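Local coordinates for protein dimethyl-sulfide monooxygenase (Hyphomicrobium sulfonivorans, PDB 6AK1) that oxidises dimethyl sulfide to methanethiol and formaldehyde, using NADH, molecular oxygen and an FMN cofactor, in the first step of dimethyl sulfide breakdown, at residues W39-M42 with A43-L46; Y411-P414 with E415-R419. All coordinates share one frame; numbering follows the deposited sequence.

Contact 1: residues W39-M42 with A43-L46; sequences WTNM and AMEL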
loop_
_atom_site.group_PDB
_atom_site.type_symbol
_atom_site.label_atom_id
_atom_site.label_comp_id
_atom_site.label_asym_id
_atom_site.label_seq_id
_atom_site.Cartn_x
_atom_site.Cartn_y
_atom_site.Cartn_z
ATOM N N TRP A 39 0.395 12.038 12.894
ATOM C CA TRP A 39 0.097 10.632 12.652
ATOM C C TRP A 39 -0.826 10.047 13.716
ATOM O O TRP A 39 -1.741 9.286 13.383
ATOM C CB TRP A 39 1.402 9.852 12.537
ATOM C CG TRP A 39 2.168 10.327 11.343
ATOM C CD1 TRP A 39 3.225 11.191 11.335
ATOM C CD2 TRP A 39 1.892 10.007 9.969
ATOM N NE1 TRP A 39 3.634 11.411 10.038
ATOM C CE2 TRP A 39 2.837 10.689 9.184
ATOM C CE3 TRP A 39 0.925 9.212 9.325
ATOM C CZ2 TRP A 39 2.848 10.606 7.774
ATOM C CZ3 TRP A 39 0.947 9.114 7.927
ATOM C CH2 TRP A 39 1.902 9.808 7.172
ATOM N N THR A 40 -0.621 10.387 14.994
ATOM C CA THR A 40 -1.510 9.835 16.018
ATOM C C THR A 40 -2.920 10.408 15.894
ATOM O O THR A 40 -3.903 9.679 16.075
ATOM C CB THR A 40 -0.943 10.060 17.431
ATOM O OG1 THR A 40 -0.741 11.458 17.682
ATOM C CG2 THR A 40 0.375 9.342 17.575
ATOM N N ASN A 41 -3.044 11.704 15.577
ATOM C CA ASN A 41 -4.364 12.273 15.295
ATOM C C ASN A 41 -5.012 11.617 14.073
ATOM O O ASN A 41 -6.214 11.362 14.068
ATOM C CB ASN A 41 -4.264 13.781 15.063
ATOM C CG ASN A 41 -3.951 14.550 16.318
ATOM O OD1 ASN A 41 -4.195 14.081 17.433
ATOM N ND2 ASN A 41 -3.429 15.761 16.144
ATOM N N MET A 42 -4.232 11.363 13.019
ATOM C CA MET A 42 -4.768 10.690 11.834
ATOM C C MET A 42 -5.327 9.308 12.183
ATOM O O MET A 42 -6.461 8.972 11.807
ATOM C CB MET A 42 -3.680 10.594 10.751
ATOM C CG MET A 42 -4.098 9.856 9.457
ATOM S SD MET A 42 -5.580 10.590 8.686
ATOM C CE MET A 42 -5.010 12.272 8.514
ATOM N N ALA A 43 -4.552 8.500 12.930
ATOM C CA ALA A 43 -4.979 7.138 13.257
ATOM C C ALA A 43 -6.251 7.137 14.094
ATOM O O ALA A 43 -7.135 6.298 13.890
ATOM C CB ALA A 43 -3.859 6.378 13.995
ATOM N N MET A 44 -6.349 8.052 15.062
ATOM C CA MET A 44 -7.557 8.130 15.872
ATOM C C MET A 44 -8.750 8.576 15.040
ATOM O O MET A 44 -9.864 8.067 15.220
ATOM C CB MET A 44 -7.341 9.082 17.043
ATOM C CG MET A 44 -6.287 8.600 18.028
ATOM S SD MET A 44 -6.375 9.529 19.582
ATOM C CE MET A 44 -5.521 11.026 19.135
ATOM N N GLU A 45 -8.531 9.529 14.128
ATOM C CA GLU A 45 -9.604 10.025 13.281
ATOM C C GLU A 45 -10.115 8.940 12.332
ATOM O O GLU A 45 -11.316 8.889 12.046
ATOM C CB GLU A 45 -9.117 11.253 12.506
ATOM C CG GLU A 45 -10.087 11.771 11.457
ATOM C CD GLU A 45 -11.274 12.537 12.054
ATOM O OE1 GLU A 45 -11.513 12.419 13.271
ATOM O OE2 GLU A 45 -11.960 13.268 11.299
ATOM N N LEU A 46 -9.231 8.046 11.868
ATOM C CA LEU A 46 -9.676 6.905 11.069
ATOM C C LEU A 46 -10.591 5.971 11.852
ATOM O O LEU A 46 -11.497 5.376 11.262
ATOM C CB LEU A 46 -8.473 6.129 10.529
ATOM C CG LEU A 46 -7.605 6.824 9.464
ATOM C CD1 LEU A 46 -6.675 5.843 8.812
ATOM C CD2 LEU A 46 -8.458 7.472 8.409
#

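Contact 2: residues Y411-P414 with E415-R419; sequences YIVP and ELRKR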
loop_
_atom_site.group_PDB
_atom_site.type_symbol
_atom_site.label_atom_id
_atom_site.label_comp_id
_atom_site.label_asym_id
_atom_site.label_seq_id
_atom_site.Cartn_x
_atom_site.Cartn_y
_atom_site.Cartn_z
ATOM N N TYR A 411 -19.434 13.482 5.868
ATOM C CA TYR A 411 -20.430 13.662 4.815
ATOM C C TYR A 411 -20.807 12.375 4.091
ATOM O O TYR A 411 -21.956 12.244 3.665
ATOM C CB TYR A 411 -19.929 14.644 3.759
ATOM C CG TYR A 411 -19.775 16.084 4.175
ATOM C CD1 TYR A 411 -20.881 16.913 4.287
ATOM C CD2 TYR A 411 -18.515 16.633 4.383
ATOM C CE1 TYR A 411 -20.742 18.231 4.633
ATOM C CE2 TYR A 411 -18.364 17.958 4.729
ATOM C CZ TYR A 411 -19.492 18.756 4.847
ATOM O OH TYR A 411 -19.371 20.087 5.177
ATOM N N ILE A 412 -19.868 11.452 3.885
ATOM C CA ILE A 412 -20.098 10.264 3.052
ATOM C C ILE A 412 -20.407 9.019 3.889
ATOM O O ILE A 412 -21.347 8.294 3.592
ATOM C CB ILE A 412 -18.898 10.010 2.115
ATOM C CG1 ILE A 412 -18.594 11.243 1.258
ATOM C CG2 ILE A 412 -19.162 8.783 1.250
ATOM C CD1 ILE A 412 -19.830 11.889 0.634
ATOM N N VAL A 413 -19.598 8.769 4.944
ATOM C CA VAL A 413 -19.825 7.545 5.742
ATOM C C VAL A 413 -21.221 7.415 6.264
ATOM O O VAL A 413 -21.762 6.294 6.237
ATOM C CB VAL A 413 -18.743 7.475 6.875
ATOM C CG1 VAL A 413 -19.214 6.568 8.006
ATOM C CG2 VAL A 413 -17.426 6.957 6.320
ATOM N N PRO A 414 -21.915 8.466 6.762
ATOM C CA PRO A 414 -23.313 8.275 7.181
ATOM C C PRO A 414 -24.215 7.839 6.043
ATOM O O PRO A 414 -25.125 7.032 6.262
ATOM C CB PRO A 414 -23.715 9.657 7.724
ATOM C CG PRO A 414 -22.429 10.305 8.110
ATOM C CD PRO A 414 -21.478 9.855 7.024
ATOM N N GLU A 415 -23.984 8.351 4.826
ATOM C CA GLU A 415 -24.789 7.938 3.679
ATOM C C GLU A 415 -24.492 6.503 3.280
ATOM O O GLU A 415 -25.413 5.757 2.936
ATOM C CB GLU A 415 -24.553 8.863 2.490
ATOM C CG GLU A 415 -25.355 8.476 1.240
ATOM C CD GLU A 415 -26.869 8.607 1.433
ATOM O OE1 GLU A 415 -27.304 9.492 2.201
ATOM O OE2 GLU A 415 -27.621 7.824 0.820
ATOM N N LEU A 416 -23.213 6.093 3.318
ATOM C CA LEU A 416 -22.865 4.704 3.006
ATOM C C LEU A 416 -23.414 3.749 4.063
ATOM O O LEU A 416 -23.811 2.625 3.740
ATOM C CB LEU A 416 -21.342 4.536 2.871
ATOM C CG LEU A 416 -20.617 5.172 1.672
ATOM C CD1 LEU A 416 -19.099 4.959 1.749
ATOM C CD2 LEU A 416 -21.161 4.648 0.340
ATOM N N ARG A 417 -23.427 4.169 5.332
ATOM C CA ARG A 417 -23.991 3.321 6.381
ATOM C C ARG A 417 -25.484 3.144 6.190
ATOM O O ARG A 417 -26.011 2.039 6.349
ATOM C CB ARG A 417 -23.722 3.916 7.767
ATOM C CG ARG A 417 -22.304 3.723 8.233
ATOM C CD ARG A 417 -22.048 4.348 9.594
ATOM N NE ARG A 417 -20.650 4.164 9.945
ATOM C CZ ARG A 417 -20.085 4.621 11.052
ATOM N NH1 ARG A 417 -20.800 5.304 11.938
ATOM N NH2 ARG A 417 -18.800 4.387 11.268
ATOM N N LYS A 418 -26.185 4.229 5.857
ATOM C CA LYS A 418 -27.617 4.137 5.612
ATOM C C LYS A 418 -27.923 3.230 4.422
ATOM O O LYS A 418 -28.917 2.497 4.445
ATOM C CB LYS A 418 -28.190 5.543 5.418
ATOM C CG LYS A 418 -29.309 5.647 4.386
ATOM C CD LYS A 418 -30.170 6.904 4.606
ATOM C CE LYS A 418 -31.341 6.937 3.639
ATOM N NZ LYS A 418 -30.851 6.736 2.238
ATOM N N ARG A 419 -27.073 3.230 3.398
ATOM C CA ARG A 419 -27.226 2.305 2.276
ATOM C C ARG A 419 -26.716 0.899 2.576
ATOM O O ARG A 419 -26.730 0.054 1.671
ATOM C CB ARG A 419 -26.497 2.836 1.036
ATOM C CG ARG A 419 -26.966 4.196 0.581
ATOM C CD ARG A 419 -26.218 4.662 -0.652
ATOM N NE ARG A 419 -26.676 5.981 -1.067
ATOM C CZ ARG A 419 -26.492 6.486 -2.281
ATOM N NH1 ARG A 419 -25.864 5.770 -3.209
ATOM N NH2 ARG A 419 -26.954 7.703 -2.566
#

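Contact 1: residues W39-M42 with A43-L46
Helix 36-48, one of the outer helices of the TIM barrel, runs through about two turns here, in which Met42 reaches forward to Leu46 and Met44 reaches back to Asn41. The backbone ladder is regular: Ala43, Met44, Glu45 and Leu46 each donate their N-H to the carbonyl four residues earlier, and the last of these bonds, Leu46 N to Met42 O, is 2.9 Å long. On the buried side Met42 has CG anti to its own N (chi1 178°) and then bends twice, which brings SD alongside the Leu46 isobutyl group, 4.3 Å from CD2. Met44 lies on the exposed side. Its CG rests 3.3 Å from Thr40 O, and the bend at the sulfur brings CE to 3.7 Å from Asn41 OD1, so the methyl end meets the amide oxygen as the two side chains cross. Glu45 CB sits 3.3 Å from Asn41 O, while its carboxylate turns to Arg48 and Thr406, the latter on helix 403-418. Trp39 faces the barrel, its NE1 hydrogen-bonded to Tyr33 O and its side chain about 10 Å from that of Asp58, a probable FMN ligand. With Trp39 and Leu46 against strand 6-12 and Glu45 and Leu46 against helix 403-418, this is an amphipathic helix of a luciferase-like TIM barrel.

Contact 2: residues Y411-P414 with E415-R419
Val413 CG1 lies over one face of the Arg417 guanidinium, 3.3 Å above its plane and offset toward the rim, with Arg417 NE 3.4 Å away. Arg417 CG is anti to its carbonyl carbon (chi1 -76°) and the chain runs extended from there to NE, which carries it back across the valine one turn earlier. A serine in place of Arg417 would probably leave the Val413 methyl without its flat cover and Gln423 O without the weak hydrogen bond from NE. One residue earlier in each segment, Ile412 CG2 meets Leu416 CD1 at 3.9 Å on the buried side. Beneath these side chains, Leu416 N, Arg417 N and Lys418 N bond to the oxygens of Ile412, Val413 and Pro414; the helix kinks at Pro414, whose N has no hydrogen to give to the preceding turn. Glu415 pairs with charges at and just past the helix end: Arg419 NE approaches Glu415 OE2 at 2.8 Å, almost in the guanidinium plane and on the anti lone pair, while Lys418 NZ makes a long salt bridge to Glu415 OE2 at 3.7 Å. The other nitrogens of Arg419 reach Asp380, Glu383 and Gln376, which probably helps fix its guanidinium in orientation. Ile412, Glu415 and Arg419 thus pack this end of helix 403-418 against helix 375-388, which precedes strand 393-397, while Leu416 touches Ala422 and Arg417 touches Asp424 beyond.

Starting from the N terminus, strand 6-12 leads into helix 36-48, where contact 1 is complete within one run of helix. Strand 53-57 follows, and the chain then goes round the barrel before strand 393-397 returns it beside strand 6-12. Helix 403-418 comes next, and contact 2 spans its last turns and the residue just after it. The two contacts are therefore in series: neither closes a loop, since the segments of each follow one another directly, and they do not nest or cross. The centres of contact 1 and contact 2 lie about 20 Å apart, and the two do not touch. Yet their helices are neighbours, since residues 43-46 pack on Val405 and Ile409, upstream of 411-419, and Arg417 touches Cys50 just beyond helix 36-48.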